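Local coordinates for L-ornithine 5-monooxygenase (Pseudomonas aeruginosa, PDB 3S5W), which catalyses the FAD- and NADPH-dependent hydroxylation of L-ornithine to N(5)-hydroxyornithine, the first step in making the hydroxamate groups of the siderophore pyoverdin, at residues G189-P195 with L371-R377; G235-E241 with S306-L312; L88-V92 with Y132-V136. All coordinates share one frame; numbering follows the deposited sequence. Where two conformers were deposited one is given.

Overall arrangement
The three contacts illustrate how one flavoprotein monooxygenase arranges a dinucleotide and a substrate around its flavin. Contacts 1 and 2 both touch NADP: 189-195 with 371-377 borders its adenosine and pyrophosphate and also reaches FAD, whereas 235-241 with 306-312 grips its phosphates and ribose. Their centres are about 16 Å apart, contact 2 is nested along the chain within the loop closed by contact 1, and the two meet where Ala372 CB packs 3.4 Å from Ala239 N. Contact 3, 88-92 with 132-136, closes earlier in the sequence and has its centre about 24 Å from each of the others. Its Lys89, beside the contact proper, binds the carboxylate of the hydroxyornithine.

Contact 1. Residues G189-P195 with L371-R377; sequences GGTPRIP and LATGYER. With NAP (NADP nicotinamide-adenine-dinucleotide phosphate), chain F.
Gly189 and Gly190 form a shallow hollow that the Arg377 guanidinium fills, roughly parallel to their peptide, with Gly189 C 3.9 Å from CZ; the absence of a side chain at Gly190 leaves room for Tyr375 CB and Arg377 NE. Towards the other end, Leu371 CD1 meets Ile194 CD1 at 4.0 Å, while Thr373 and Pro195 come tip to tip beside the adenine, Pro195 CG 3.7 Å from NADP C6A. Between these ends Arg193 arches over the bend Thr373-Tyr375, its CG anti to the backbone N (chi1 180°) and its chain kinked at chi3. NH1 bonds to Thr373 O at 3.0 Å, Tyr375 O lies over one face of the guanidinium, and O2A of the NADP pyrophosphate lies at its edge, in plane. Thr373 OG1 also donates to Arg193 O at 2.7 Å. Thr191 and Glu376 form an antiparallel hydrogen-bonded pair, with N-to-O bonds in both directions. The pair probably belongs to the connection between the FAD and NADP domains, as in related flavoproteins. The Arg193 guanidinium thus lies between the Glu376 carboxylate, OE1 4.2 Å from NE, and the pyrophosphate; bonded directly to neither, its positive charge would probably favour both.

Contact 2. Residues G235-E241 with S306-L312; sequences GGQSAAE and SVVDTDL. With NAP (NADP nicotinamide-adenine-dinucleotide phosphate), chain F.
Gly236 and Ser306 bring their backbones together, CA to CA 4.3 Å, and the segments stay close as far as Gln237, where the first helix starts, and Val308, just ahead of the second helix's cap. The first is the glycine-rich turn of a Rossmann-type NADP-binding unit, with Gly236 as N-cap of helix 237-249; the second leads into helix 310-326, where Asp309 is the N-cap and its OD1 accepts from Leu312 N. The turn presents backbone amides to the dinucleotide: Ser238 N donates to NADP O2N at 3.1 Å, and Gly235 N to the ribose O3B. Gly236, bare of a side chain, lets the phosphate carrying O2N come close. Ser306 closes on NADP from the other segment, its N bonding to O1A at 2.7 Å and its OG to O2X of the 2'-phosphate, a group that NADH lacks.

Among the side chains, Gln237 is the bridge. Chi1 of -178° turns CG away from the Gln237 N, and a bend at chi2 carries the amide to Asp309, whose N donates to OE1 at 2.9 Å, nearly straight (166°) and in the carbonyl plane. The amide nitrogen is held too: NE2 donates to Glu241 OE2 from above the carboxylate plane, and Arg126 forms a salt bridge with Glu241 OE1. Bonds to both its oxygen and its nitrogen fix the amide's rotation. Beside it, Ala240 CB packs against both Val308 CG1 (3.6 Å) and Leu312 CD2, which also touches Gln237 NE2. Where the segments begin, one water donates to Gly235 O and Ser306 O, each 2.7 Å from the water oxygen.

Contact 3. Residues L88-V92 with Y132-V136; sequences LKDLV and YLRWV. With ONH (N~5~-hydroxy-L-ornithine), chain E.
Tyr132 reaches from its helix to the loop at Asp90 and Leu91, its ring directed there by a CG anti to the backbone N (chi1 160°). The hydroxyl OH accepts from Leu91 N at 3.2 Å, with a near-straight 160° angle, and also bonds to Tyr101 O, so two backbone groups grip this buried oxygen. The same OH lies 3.4 Å from Asp90 CB. Asp90 in turn shapes the loop: OD1 takes Val92 N at 2.9 Å, an Asx turn, and Ser93 N, while OD2 takes Phe103 N. Just before Asp90, Lys89 NZ holds the carboxylate of the bound hydroxyornithine, 2.9 Å from OXT and in a weaker bond to O. The fixed backbone at 90-92 may thus act as a second shell, helping to place the lysine. Leu133 comes next along the helix; its side chain crosses that of Leu91 at about a right angle, CD2 meeting CD1 at 3.6 Å. Val136, one turn beyond Tyr132, offers CG1 to that same Leu91 CD1, at 4.0 Å, the two side chains sliding past each other in opposite directions. Leu91 and Val136 both touch Ile43, so the helix end and the loop pack together against helix 40-56, with Leu133 also on Trp72 of the FAD site.

Contact 1. Residues G189-P195 with L371-R377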
# COMPACT_ATOMS: atom_id res chain seq x y z
N GLY A 189 0.51 -5.58 3.68
CA GLY A 189 -0.06 -4.46 2.95
C GLY A 189 -1.55 -4.36 3.20
O GLY A 189 -2.08 -5.10 4.03
N GLY A 190 -2.24 -3.48 2.46
CA GLY A 190 -3.68 -3.32 2.68
C GLY A 190 -4.53 -4.24 1.81
O GLY A 190 -4.05 -4.88 0.88
N THR A 191 -5.82 -4.27 2.09
CA THR A 191 -6.75 -4.99 1.25
C THR A 191 -7.70 -3.99 0.59
O THR A 191 -8.11 -3.00 1.23
CB THR A 191 -7.51 -6.07 2.06
OG1 THR A 191 -8.33 -5.41 3.02
CG2 THR A 191 -6.51 -6.96 2.83
N PRO A 192 -8.05 -4.26 -0.67
CA PRO A 192 -8.90 -3.36 -1.44
C PRO A 192 -10.22 -3.05 -0.70
O PRO A 192 -10.90 -3.97 -0.25
CB PRO A 192 -9.18 -4.15 -2.73
CG PRO A 192 -7.96 -5.06 -2.89
CD PRO A 192 -7.53 -5.39 -1.48
N ARG A 193 -10.53 -1.77 -0.55
CA ARG A 193 -11.82 -1.36 0.02
C ARG A 193 -12.90 -1.38 -1.05
O ARG A 193 -12.77 -0.72 -2.08
CB ARG A 193 -11.71 0.04 0.62
CG ARG A 193 -13.02 0.55 1.24
CD ARG A 193 -12.95 2.03 1.60
NE ARG A 193 -12.12 2.26 2.77
CZ ARG A 193 -11.09 3.09 2.81
NH1 ARG A 193 -10.71 3.79 1.73
NH2 ARG A 193 -10.42 3.23 3.94
N ILE A 194 -13.99 -2.11 -0.80
CA ILE A 194 -15.09 -2.24 -1.76
C ILE A 194 -16.33 -1.60 -1.12
O ILE A 194 -16.76 -2.08 -0.06
CB ILE A 194 -15.39 -3.76 -2.05
CG1 ILE A 194 -14.11 -4.51 -2.46
CG2 ILE A 194 -16.50 -3.92 -3.11
CD1 ILE A 194 -13.41 -3.97 -3.74
N PRO A 195 -16.90 -0.53 -1.74
CA PRO A 195 -18.16 0.00 -1.16
C PRO A 195 -19.24 -1.10 -1.15
O PRO A 195 -19.26 -1.94 -2.06
CB PRO A 195 -18.57 1.11 -2.13
CG PRO A 195 -17.25 1.56 -2.74
CD PRO A 195 -16.52 0.22 -2.94
N LEU A 371 -13.25 0.66 -9.32
CA LEU A 371 -13.35 1.09 -7.92
C LEU A 371 -11.99 1.63 -7.47
O LEU A 371 -11.10 0.88 -7.14
CB LEU A 371 -13.81 -0.07 -7.04
CG LEU A 371 -15.10 -0.75 -7.51
CD1 LEU A 371 -15.46 -1.96 -6.57
CD2 LEU A 371 -16.22 0.24 -7.54
N ALA A 372 -11.84 2.96 -7.48
CA ALA A 372 -10.58 3.59 -7.06
C ALA A 372 -10.81 4.09 -5.64
O ALA A 372 -10.70 5.30 -5.33
CB ALA A 372 -10.22 4.73 -8.04
N THR A 373 -11.13 3.13 -4.76
CA THR A 373 -11.75 3.44 -3.46
C THR A 373 -10.79 3.14 -2.31
O THR A 373 -11.19 3.15 -1.12
CB THR A 373 -13.12 2.69 -3.29
OG1 THR A 373 -12.96 1.34 -3.74
CG2 THR A 373 -14.19 3.33 -4.18
N GLY A 374 -9.53 2.86 -2.64
CA GLY A 374 -8.50 2.75 -1.58
C GLY A 374 -8.49 1.42 -0.84
O GLY A 374 -8.94 0.43 -1.36
N TYR A 375 -7.94 1.42 0.37
CA TYR A 375 -7.56 0.14 1.03
C TYR A 375 -7.94 0.23 2.49
O TYR A 375 -8.03 1.33 3.04
CB TYR A 375 -6.03 -0.15 0.91
CG TYR A 375 -5.58 -0.25 -0.51
CD1 TYR A 375 -5.40 0.91 -1.28
CD2 TYR A 375 -5.39 -1.49 -1.13
CE1 TYR A 375 -5.04 0.83 -2.63
CE2 TYR A 375 -5.01 -1.57 -2.49
CZ TYR A 375 -4.83 -0.41 -3.20
OH TYR A 375 -4.48 -0.48 -4.51
N GLU A 376 -8.20 -0.93 3.08
CA GLU A 376 -8.34 -1.06 4.52
C GLU A 376 -7.12 -1.75 5.07
O GLU A 376 -6.48 -2.56 4.37
CB GLU A 376 -9.60 -1.88 4.86
CG GLU A 376 -10.85 -1.15 4.41
CD GLU A 376 -12.11 -1.97 4.53
OE1 GLU A 376 -13.17 -1.35 4.69
OE2 GLU A 376 -12.06 -3.22 4.44
N ARG A 377 -6.81 -1.46 6.34
CA ARG A 377 -5.74 -2.13 7.06
C ARG A 377 -6.28 -2.84 8.29
O ARG A 377 -6.46 -2.23 9.34
CB ARG A 377 -4.68 -1.10 7.47
CG ARG A 377 -3.98 -0.48 6.30
CD ARG A 377 -2.86 -1.36 5.84
NE ARG A 377 -2.17 -0.79 4.71
CZ ARG A 377 -0.85 -0.76 4.58
NH1 ARG A 377 -0.08 -1.19 5.55
NH2 ARG A 377 -0.29 -0.23 3.51
PA NAP F . -7.84 7.18 -0.79
O1A NAP F . -7.07 8.42 -0.66
O2A NAP F . -8.22 6.57 0.47
O5B NAP F . -9.04 7.51 -1.78
C5B NAP F . -10.18 6.74 -1.65
C4B NAP F . -11.18 7.43 -2.55
O4B NAP F . -12.25 6.53 -2.61
C3B NAP F . -11.69 8.73 -1.92
O3B NAP F . -12.04 9.58 -3.01
C2B NAP F . -12.95 8.22 -1.21
O2B NAP F . -13.95 9.20 -1.15
C1B NAP F . -13.45 7.11 -2.17
N9A NAP F . -14.29 6.16 -1.43
C8A NAP F . -13.92 5.35 -0.38
N7A NAP F . -14.99 4.63 0.03
C5A NAP F . -16.04 5.00 -0.72
C6A NAP F . -17.38 4.61 -0.70
N6A NAP F . -17.82 3.73 0.19
N1A NAP F . -18.23 5.18 -1.60
C2A NAP F . -17.82 6.10 -2.52
N3A NAP F . -16.49 6.50 -2.54
C4A NAP F . -15.63 5.96 -1.64
O3 NAP F . -7.10 6.11 -1.74
PN NAP F . -6.14 6.24 -3.06
O1N NAP F . -5.93 4.83 -3.53
O2N NAP F . -6.66 7.23 -4.06
O5D NAP F . -4.83 6.77 -2.29
C5D NAP F . -3.94 7.82 -2.62
C4D NAP F . -2.64 7.24 -2.07
O4D NAP F . -1.47 7.59 -2.75
C3D NAP F . -2.28 7.53 -0.62
O3D NAP F . -3.25 7.04 0.27
C2D NAP F . -0.91 6.84 -0.57
O2D NAP F . -0.88 5.48 -0.15
C1D NAP F . -0.43 6.92 -2.03
P2B NAP F . -14.29 10.05 0.19
O1X NAP F . -15.68 10.58 -0.15
O2X NAP F . -13.20 11.10 0.22
O3X NAP F . -14.22 9.14 1.39
O HOH W 1 -14.35 -3.18 1.82

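Contact 2. Residues G235-E241 with S306-L312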
# COMPACT_ATOMS: atom_id res chain seq x y z
N GLY A 235 -12.25 9.80 -5.76
CA GLY A 235 -11.75 11.14 -6.09
C GLY A 235 -10.36 11.39 -5.55
O GLY A 235 -9.97 12.53 -5.42
N GLY A 236 -9.62 10.31 -5.27
CA GLY A 236 -8.27 10.42 -4.76
C GLY A 236 -7.29 10.20 -5.88
O GLY A 236 -7.65 10.19 -7.06
N GLN A 237 -6.04 10.01 -5.50
CA GLN A 237 -4.93 9.90 -6.46
C GLN A 237 -5.17 8.75 -7.43
O GLN A 237 -4.94 8.91 -8.63
CB GLN A 237 -3.61 9.70 -5.69
CG GLN A 237 -2.33 9.62 -6.55
CD GLN A 237 -1.99 10.95 -7.18
OE1 GLN A 237 -2.38 12.00 -6.67
NE2 GLN A 237 -1.23 10.92 -8.27
N SER A 238 -5.66 7.61 -6.92
CA SER A 238 -5.86 6.45 -7.80
C SER A 238 -6.93 6.71 -8.83
O SER A 238 -6.74 6.39 -10.00
CB SER A 238 -6.17 5.16 -7.03
OG SER A 238 -5.08 4.81 -6.25
N ALA A 239 -8.05 7.32 -8.40
CA ALA A 239 -9.13 7.71 -9.35
C ALA A 239 -8.59 8.67 -10.43
O ALA A 239 -8.85 8.50 -11.61
CB ALA A 239 -10.27 8.37 -8.63
N ALA A 240 -7.82 9.67 -10.00
CA ALA A 240 -7.21 10.65 -10.91
C ALA A 240 -6.25 9.97 -11.90
O ALA A 240 -6.24 10.32 -13.08
CB ALA A 240 -6.46 11.72 -10.13
N GLU A 241 -5.45 9.04 -11.41
CA GLU A 241 -4.51 8.33 -12.33
C GLU A 241 -5.25 7.45 -13.32
O GLU A 241 -4.93 7.43 -14.49
CB GLU A 241 -3.49 7.52 -11.52
CG GLU A 241 -2.46 8.47 -10.85
CD GLU A 241 -1.33 7.77 -10.11
OE1 GLU A 241 -1.35 6.51 -9.98
OE2 GLU A 241 -0.39 8.49 -9.67
N SER A 306 -7.78 10.91 0.16
CA SER A 306 -8.79 11.62 -0.66
C SER A 306 -8.22 12.89 -1.29
O SER A 306 -8.92 13.93 -1.40
CB SER A 306 -10.03 11.97 0.17
OG SER A 306 -10.60 10.81 0.76
N VAL A 307 -6.96 12.82 -1.71
CA VAL A 307 -6.31 13.99 -2.29
C VAL A 307 -5.50 13.53 -3.51
O VAL A 307 -5.16 12.34 -3.65
CB VAL A 307 -5.40 14.72 -1.30
CG1 VAL A 307 -6.21 15.53 -0.23
CG2 VAL A 307 -4.36 13.75 -0.63
N VAL A 308 -5.21 14.50 -4.36
CA VAL A 308 -4.57 14.29 -5.66
C VAL A 308 -3.42 15.31 -5.77
O VAL A 308 -3.55 16.46 -5.32
CB VAL A 308 -5.60 14.58 -6.77
CG1 VAL A 308 -5.04 14.36 -8.16
CG2 VAL A 308 -6.89 13.72 -6.56
N ASP A 309 -2.29 14.87 -6.33
CA ASP A 309 -1.19 15.78 -6.66
C ASP A 309 -1.70 17.03 -7.42
O ASP A 309 -2.49 16.90 -8.36
CB ASP A 309 -0.12 15.06 -7.49
CG ASP A 309 0.90 16.03 -8.05
OD1 ASP A 309 0.86 16.32 -9.27
OD2 ASP A 309 1.70 16.57 -7.24
N THR A 310 -1.30 18.22 -6.96
CA THR A 310 -1.76 19.47 -7.59
C THR A 310 -1.67 19.47 -9.12
O THR A 310 -2.61 19.87 -9.79
CB THR A 310 -1.05 20.71 -6.99
OG1 THR A 310 -1.44 20.83 -5.63
CG2 THR A 310 -1.51 22.00 -7.68
N ASP A 311 -0.53 19.00 -9.68
CA ASP A 311 -0.34 19.06 -11.13
C ASP A 311 -1.31 18.16 -11.86
O ASP A 311 -1.76 18.48 -12.95
CB ASP A 311 1.10 18.75 -11.53
CG ASP A 311 2.08 19.84 -11.05
OD1 ASP A 311 1.68 21.02 -10.85
OD2 ASP A 311 3.27 19.52 -10.86
N LEU A 312 -1.64 17.03 -11.24
CA LEU A 312 -2.60 16.11 -11.81
C LEU A 312 -4.03 16.70 -11.75
O LEU A 312 -4.82 16.55 -12.69
CB LEU A 312 -2.46 14.73 -11.10
CG LEU A 312 -3.33 13.56 -11.58
CD1 LEU A 312 -3.27 13.40 -13.08
CD2 LEU A 312 -2.93 12.24 -10.90
PA NAP F . -7.84 7.18 -0.79
O1A NAP F . -7.07 8.42 -0.66
O2A NAP F . -8.22 6.57 0.47
O5B NAP F . -9.04 7.51 -1.78
C5B NAP F . -10.18 6.74 -1.65
C4B NAP F . -11.18 7.43 -2.55
O4B NAP F . -12.25 6.53 -2.61
C3B NAP F . -11.69 8.73 -1.92
O3B NAP F . -12.04 9.58 -3.01
C2B NAP F . -12.95 8.22 -1.21
O2B NAP F . -13.95 9.20 -1.15
C1B NAP F . -13.45 7.11 -2.17
N9A NAP F . -14.29 6.16 -1.43
C8A NAP F . -13.92 5.35 -0.38
N7A NAP F . -14.99 4.63 0.03
C5A NAP F . -16.04 5.00 -0.72
C6A NAP F . -17.38 4.61 -0.70
N6A NAP F . -17.82 3.73 0.19
N1A NAP F . -18.23 5.18 -1.60
C2A NAP F . -17.82 6.10 -2.52
N3A NAP F . -16.49 6.50 -2.54
C4A NAP F . -15.63 5.96 -1.64
O3 NAP F . -7.10 6.11 -1.74
PN NAP F . -6.14 6.24 -3.06
O1N NAP F . -5.93 4.83 -3.53
O2N NAP F . -6.66 7.23 -4.06
O5D NAP F . -4.83 6.77 -2.29
C5D NAP F . -3.94 7.82 -2.62
C4D NAP F . -2.64 7.24 -2.07
O4D NAP F . -1.47 7.59 -2.75
C3D NAP F . -2.28 7.53 -0.62
O3D NAP F . -3.25 7.04 0.27
C2D NAP F . -0.91 6.84 -0.57
O2D NAP F . -0.88 5.48 -0.15
C1D NAP F . -0.43 6.92 -2.03
P2B NAP F . -14.29 10.05 0.19
O1X NAP F . -15.68 10.58 -0.15
O2X NAP F . -13.20 11.10 0.22
O3X NAP F . -14.22 9.14 1.39
O HOH W 2 -9.67 14.77 -3.87

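Contact 3. Residues L88-V92 with Y132-V136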
# COMPACT_ATOMS: atom_id res chain seq x y z
N LEU A 88 14.67 10.44 -1.90
CA LEU A 88 15.53 10.35 -0.73
C LEU A 88 14.87 9.60 0.44
O LEU A 88 15.54 9.24 1.41
CB LEU A 88 15.99 11.74 -0.29
CG LEU A 88 16.95 12.49 -1.23
CD1 LEU A 88 17.13 13.94 -0.77
CD2 LEU A 88 18.31 11.76 -1.32
N LYS A 89 13.56 9.37 0.35
CA LYS A 89 12.85 8.53 1.34
C LYS A 89 12.78 7.09 0.78
O LYS A 89 11.72 6.44 0.75
CB LYS A 89 11.47 9.13 1.63
CG LYS A 89 11.57 10.54 2.32
CD LYS A 89 10.37 10.80 3.23
CE LYS A 89 10.31 12.23 3.75
NZ LYS A 89 9.15 12.40 4.73
N ASP A 90 13.91 6.63 0.28
CA ASP A 90 14.09 5.28 -0.23
C ASP A 90 14.20 4.29 0.96
O ASP A 90 13.91 4.64 2.08
CB ASP A 90 15.34 5.25 -1.13
CG ASP A 90 16.62 5.54 -0.35
OD1 ASP A 90 16.61 5.36 0.88
OD2 ASP A 90 17.66 5.97 -0.95
N LEU A 91 14.60 3.05 0.73
CA LEU A 91 14.57 2.03 1.82
C LEU A 91 15.60 2.22 2.96
O LEU A 91 15.49 1.56 4.00
CB LEU A 91 14.76 0.64 1.22
CG LEU A 91 13.64 0.16 0.27
CD1 LEU A 91 13.92 -1.22 -0.32
CD2 LEU A 91 12.35 0.16 0.98
N VAL A 92 16.57 3.13 2.79
CA VAL A 92 17.74 3.19 3.69
C VAL A 92 18.18 4.56 4.16
O VAL A 92 18.69 4.70 5.29
CB VAL A 92 19.01 2.48 3.09
CG1 VAL A 92 18.76 1.03 2.80
CG2 VAL A 92 19.49 3.17 1.80
N TYR A 132 13.80 -0.38 -8.81
CA TYR A 132 14.68 -0.19 -7.66
C TYR A 132 14.39 -1.23 -6.56
O TYR A 132 15.31 -1.83 -6.01
CB TYR A 132 14.51 1.24 -7.10
CG TYR A 132 14.97 1.44 -5.69
CD1 TYR A 132 16.33 1.38 -5.35
CD2 TYR A 132 14.05 1.75 -4.66
CE1 TYR A 132 16.75 1.59 -4.06
CE2 TYR A 132 14.48 1.93 -3.33
CZ TYR A 132 15.82 1.86 -3.06
OH TYR A 132 16.27 2.03 -1.80
N LEU A 133 13.12 -1.40 -6.23
CA LEU A 133 12.75 -2.37 -5.20
C LEU A 133 13.15 -3.80 -5.59
O LEU A 133 13.67 -4.55 -4.75
CB LEU A 133 11.24 -2.30 -4.95
CG LEU A 133 10.82 -1.02 -4.25
CD1 LEU A 133 9.30 -0.97 -4.20
CD2 LEU A 133 11.38 -0.89 -2.79
N ARG A 134 12.90 -4.15 -6.85
CA ARG A 134 13.27 -5.49 -7.37
C ARG A 134 14.79 -5.65 -7.30
O ARG A 134 15.29 -6.70 -6.92
CB ARG A 134 12.77 -5.66 -8.79
CG ARG A 134 11.26 -5.87 -8.83
CD ARG A 134 10.68 -5.81 -10.23
NE ARG A 134 11.41 -6.65 -11.17
CZ ARG A 134 11.16 -7.94 -11.39
NH1 ARG A 134 10.16 -8.56 -10.77
NH2 ARG A 134 11.92 -8.60 -12.26
N TRP A 135 15.51 -4.60 -7.66
CA TRP A 135 16.97 -4.66 -7.63
C TRP A 135 17.47 -4.86 -6.19
O TRP A 135 18.32 -5.71 -5.95
CB TRP A 135 17.59 -3.42 -8.27
CG TRP A 135 19.10 -3.36 -8.15
CD1 TRP A 135 20.01 -4.03 -8.93
CD2 TRP A 135 19.85 -2.60 -7.20
NE1 TRP A 135 21.29 -3.72 -8.52
CE2 TRP A 135 21.22 -2.84 -7.47
CE3 TRP A 135 19.50 -1.73 -6.14
CZ2 TRP A 135 22.25 -2.25 -6.71
CZ3 TRP A 135 20.51 -1.14 -5.40
CH2 TRP A 135 21.87 -1.39 -5.69
N VAL A 136 16.93 -4.11 -5.23
CA VAL A 136 17.34 -4.27 -3.84
C VAL A 136 17.01 -5.71 -3.36
O VAL A 136 17.87 -6.35 -2.77
CB VAL A 136 16.69 -3.24 -2.90
CG1 VAL A 136 17.02 -3.54 -1.42
CG2 VAL A 136 17.22 -1.81 -3.22
C ONH E . 6.28 12.37 2.83
N ONH E . 4.43 13.73 1.92
O ONH E . 7.02 13.29 2.37
CA ONH E . 4.82 12.41 2.48
CB ONH E . 4.48 11.25 1.54
CD ONH E . 2.66 10.09 0.35
NE ONH E . 1.24 10.15 0.14
CG ONH E . 2.99 11.24 1.28
OZ ONH E . 0.74 9.52 -0.98
OXT ONH E . 6.68 11.43 3.57